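Local coordinates for protein xyloglucan-specific endo-beta-1,4-glucanase (Uncultured bacterium, PDB 4W87) that probably hydrolyses the beta-1,4-glucan backbone of xyloglucan from within the chain, as an endo-glucanase of glycosyl hydrolase family 5, at residues Ala221-Thr226 with Ile269-Ala274. The protein carries 1 engineered substitution. Residues are numbered along the deposited sequence; the frame is centred on the assembly and turned at random.
With XYS (alpha-D-xylopyranose), chain C.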
loop_
_atom_site.group_PDB
_atom_site.type_symbol
_atom_site.label_atom_id
_atom_site.label_comp_id
_atom_site.label_asym_id
_atom_site.label_seq_id
_atom_site.Cartn_x
_atom_site.Cartn_y
_atom_site.Cartn_z
ATOM N N ALA A 221 4.457 -7.264 -1.134
ATOM C CA ALA A 221 3.835 -6.360 -0.194
ATOM C C ALA A 221 2.878 -7.097 0.722
ATOM O O ALA A 221 2.212 -8.051 0.347
ATOM C CB ALA A 221 3.109 -5.249 -0.876
ATOM N N LEU A 222 2.865 -6.619 1.932
ATOM C CA LEU A 222 1.945 -7.061 2.970
ATOM C C LEU A 222 1.402 -5.874 3.748
ATOM O O LEU A 222 2.091 -4.846 3.851
ATOM C CB LEU A 222 2.763 -7.903 3.921
ATOM C CG LEU A 222 3.339 -9.191 3.271
ATOM C CD1 LEU A 222 4.263 -9.790 4.278
ATOM C CD2 LEU A 222 2.303 -10.198 2.844
ATOM N N HIS A 223 0.203 -6.037 4.304
ATOM C CA HIS A 223 -0.364 -5.139 5.324
ATOM C C HIS A 223 -0.527 -5.811 6.680
ATOM O O HIS A 223 -1.170 -6.852 6.813
ATOM C CB HIS A 223 -1.746 -4.664 4.920
ATOM C CG HIS A 223 -1.746 -3.872 3.660
ATOM N ND1 HIS A 223 -2.912 -3.521 2.994
ATOM C CD2 HIS A 223 -0.720 -3.374 2.929
ATOM C CE1 HIS A 223 -2.596 -2.845 1.902
ATOM N NE2 HIS A 223 -1.271 -2.739 1.841
ATOM N N THR A 224 -0.019 -5.164 7.707
ATOM C CA THR A 224 0.006 -5.751 9.007
ATOM C C THR A 224 -0.334 -4.684 9.988
ATOM O O THR A 224 0.478 -3.778 10.286
ATOM C CB THR A 224 1.425 -6.172 9.294
ATOM O OG1 THR A 224 2.246 -5.095 8.859
ATOM C CG2 THR A 224 1.780 -7.406 8.498
ATOM N N TYR A 225 -1.528 -4.745 10.501
ATOM C CA TYR A 225 -1.878 -3.712 11.438
ATOM C C TYR A 225 -1.931 -4.467 12.773
ATOM O O TYR A 225 -2.984 -4.652 13.370
ATOM C CB TYR A 225 -3.213 -3.128 11.048
ATOM C CG TYR A 225 -3.261 -2.178 9.872
ATOM C CD1 TYR A 225 -3.365 -2.632 8.544
ATOM C CD2 TYR A 225 -3.354 -0.807 10.093
ATOM C CE1 TYR A 225 -3.529 -1.724 7.488
ATOM C CE2 TYR A 225 -3.536 0.073 9.049
ATOM C CZ TYR A 225 -3.619 -0.391 7.748
ATOM O OH TYR A 225 -3.762 0.564 6.737
ATOM N N THR A 226 -0.769 -4.945 13.189
ATOM C CA THR A 226 -0.670 -6.031 14.130
ATOM C C THR A 226 -0.260 -5.544 15.492
ATOM O O THR A 226 0.742 -4.842 15.626
ATOM C CB THR A 226 0.370 -7.019 13.625
ATOM O OG1 THR A 226 0.033 -7.358 12.282
ATOM C CG2 THR A 226 0.426 -8.291 14.528
ATOM N N ILE A 269 5.985 -3.586 3.788
ATOM C CA ILE A 269 4.718 -3.405 4.445
ATOM C C ILE A 269 4.118 -2.112 3.951
ATOM O O ILE A 269 4.484 -1.052 4.435
ATOM C CB ILE A 269 4.923 -3.261 5.936
ATOM C CG1 ILE A 269 5.751 -4.430 6.491
ATOM C CG2 ILE A 269 3.613 -3.080 6.633
ATOM C CD1 ILE A 269 5.371 -5.820 6.001
ATOM N N THR A 270 3.225 -2.198 2.959
ATOM C CA THR A 270 2.764 -1.005 2.301
ATOM C C THR A 270 1.621 -0.305 3.023
ATOM O O THR A 270 1.175 0.797 2.605
ATOM C CB THR A 270 2.409 -1.258 0.829
ATOM O OG1 THR A 270 1.416 -2.249 0.733
ATOM C CG2 THR A 270 3.645 -1.699 0.062
ATOM N N GLU A 271 1.146 -0.928 4.100
ATOM C CA GLU A 271 0.301 -0.247 5.081
ATOM C C GLU A 271 0.472 -0.844 6.478
ATOM O O GLU A 271 0.452 -2.073 6.680
ATOM C CB GLU A 271 -1.194 -0.329 4.744
ATOM C CG GLU A 271 -1.656 0.306 3.454
ATOM C CD GLU A 271 -3.143 0.108 3.222
ATOM O OE1 GLU A 271 -3.861 -0.241 4.187
ATOM O OE2 GLU A 271 -3.624 0.328 2.087
ATOM N N THR A 272 0.502 0.056 7.439
ATOM C CA THR A 272 0.323 -0.319 8.847
ATOM C C THR A 272 -0.035 0.988 9.574
ATOM O O THR A 272 -0.110 2.057 8.953
ATOM C CB THR A 272 1.552 -1.073 9.472
ATOM O OG1 THR A 272 1.269 -1.462 10.826
ATOM C CG2 THR A 272 2.815 -0.206 9.509
ATOM N N GLY A 273 -0.340 0.886 10.862
ATOM C CA GLY A 273 -0.749 2.055 11.661
ATOM C C GLY A 273 -1.581 1.682 12.879
ATOM O O GLY A 273 -1.935 0.526 13.073
ATOM N N ALA A 274 -1.825 2.648 13.742
ATOM C CA ALA A 274 -2.656 2.391 14.928
ATOM C C ALA A 274 -3.629 3.525 15.084
ATOM O O ALA A 274 -3.240 4.699 15.109
ATOM C CB ALA A 274 -1.804 2.228 16.154
HETATM C C1 XYS C . -5.103 -6.749 5.967
HETATM C C2 XYS C . -5.256 -8.282 5.723
HETATM C C3 XYS C . -5.730 -8.944 7.012
HETATM C C4 XYS C . -4.800 -8.628 8.201
HETATM C C5 XYS C . -4.554 -7.137 8.367
HETATM O O2 XYS C . -6.170 -8.780 4.690
HETATM O O3 XYS C . -5.884 -10.333 6.700
HETATM O O4 XYS C . -5.370 -9.022 9.438
HETATM O O5 XYS C . -4.226 -6.567 7.094
#
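Glu271 sits between His223 on the neighbouring strand and Tyr225 in the loop that follows it. Its CB lies over the face of the His223 imidazole, 3.7 Å from the ring centroid, and with the chain extended beyond CG the carboxylate stacks near the rim of that face, the planes 18° apart. The Tyr225 ring stands almost upright to the carboxylate, at 84°. Tyrosine suits this place because its phenol OH donates to Glu271 OE1 (2.7 Å), from the anti side and tilted out of the carboxylate plane, while its face covers Thr272 CA, 3.9 Å from the centroid; OE2 pairs with Arg59. Histidine suits because both nitrogens work: NE2 donates in the ring plane to Thr270 OG1 (2.9 Å), which also bonds Glu145, while ND1 engages Glu149. Threonine at 272 brings a hydroxyl, anti to the backbone N (chi1 -177°), whose OG1 donates to Thr224 O (2.5 Å). Thr224 N reaches Glu271 O at 3.3 Å, tying these parallel TIM-barrel strands at their C-terminal ends, beside bound xylose. As in family 5, Glu271 on the seventh strand is probably the nucleophile and Glu149, just after the fourth, the acid/base; His223 would then link both, with Tyr225 and Arg59 orienting the nucleophile.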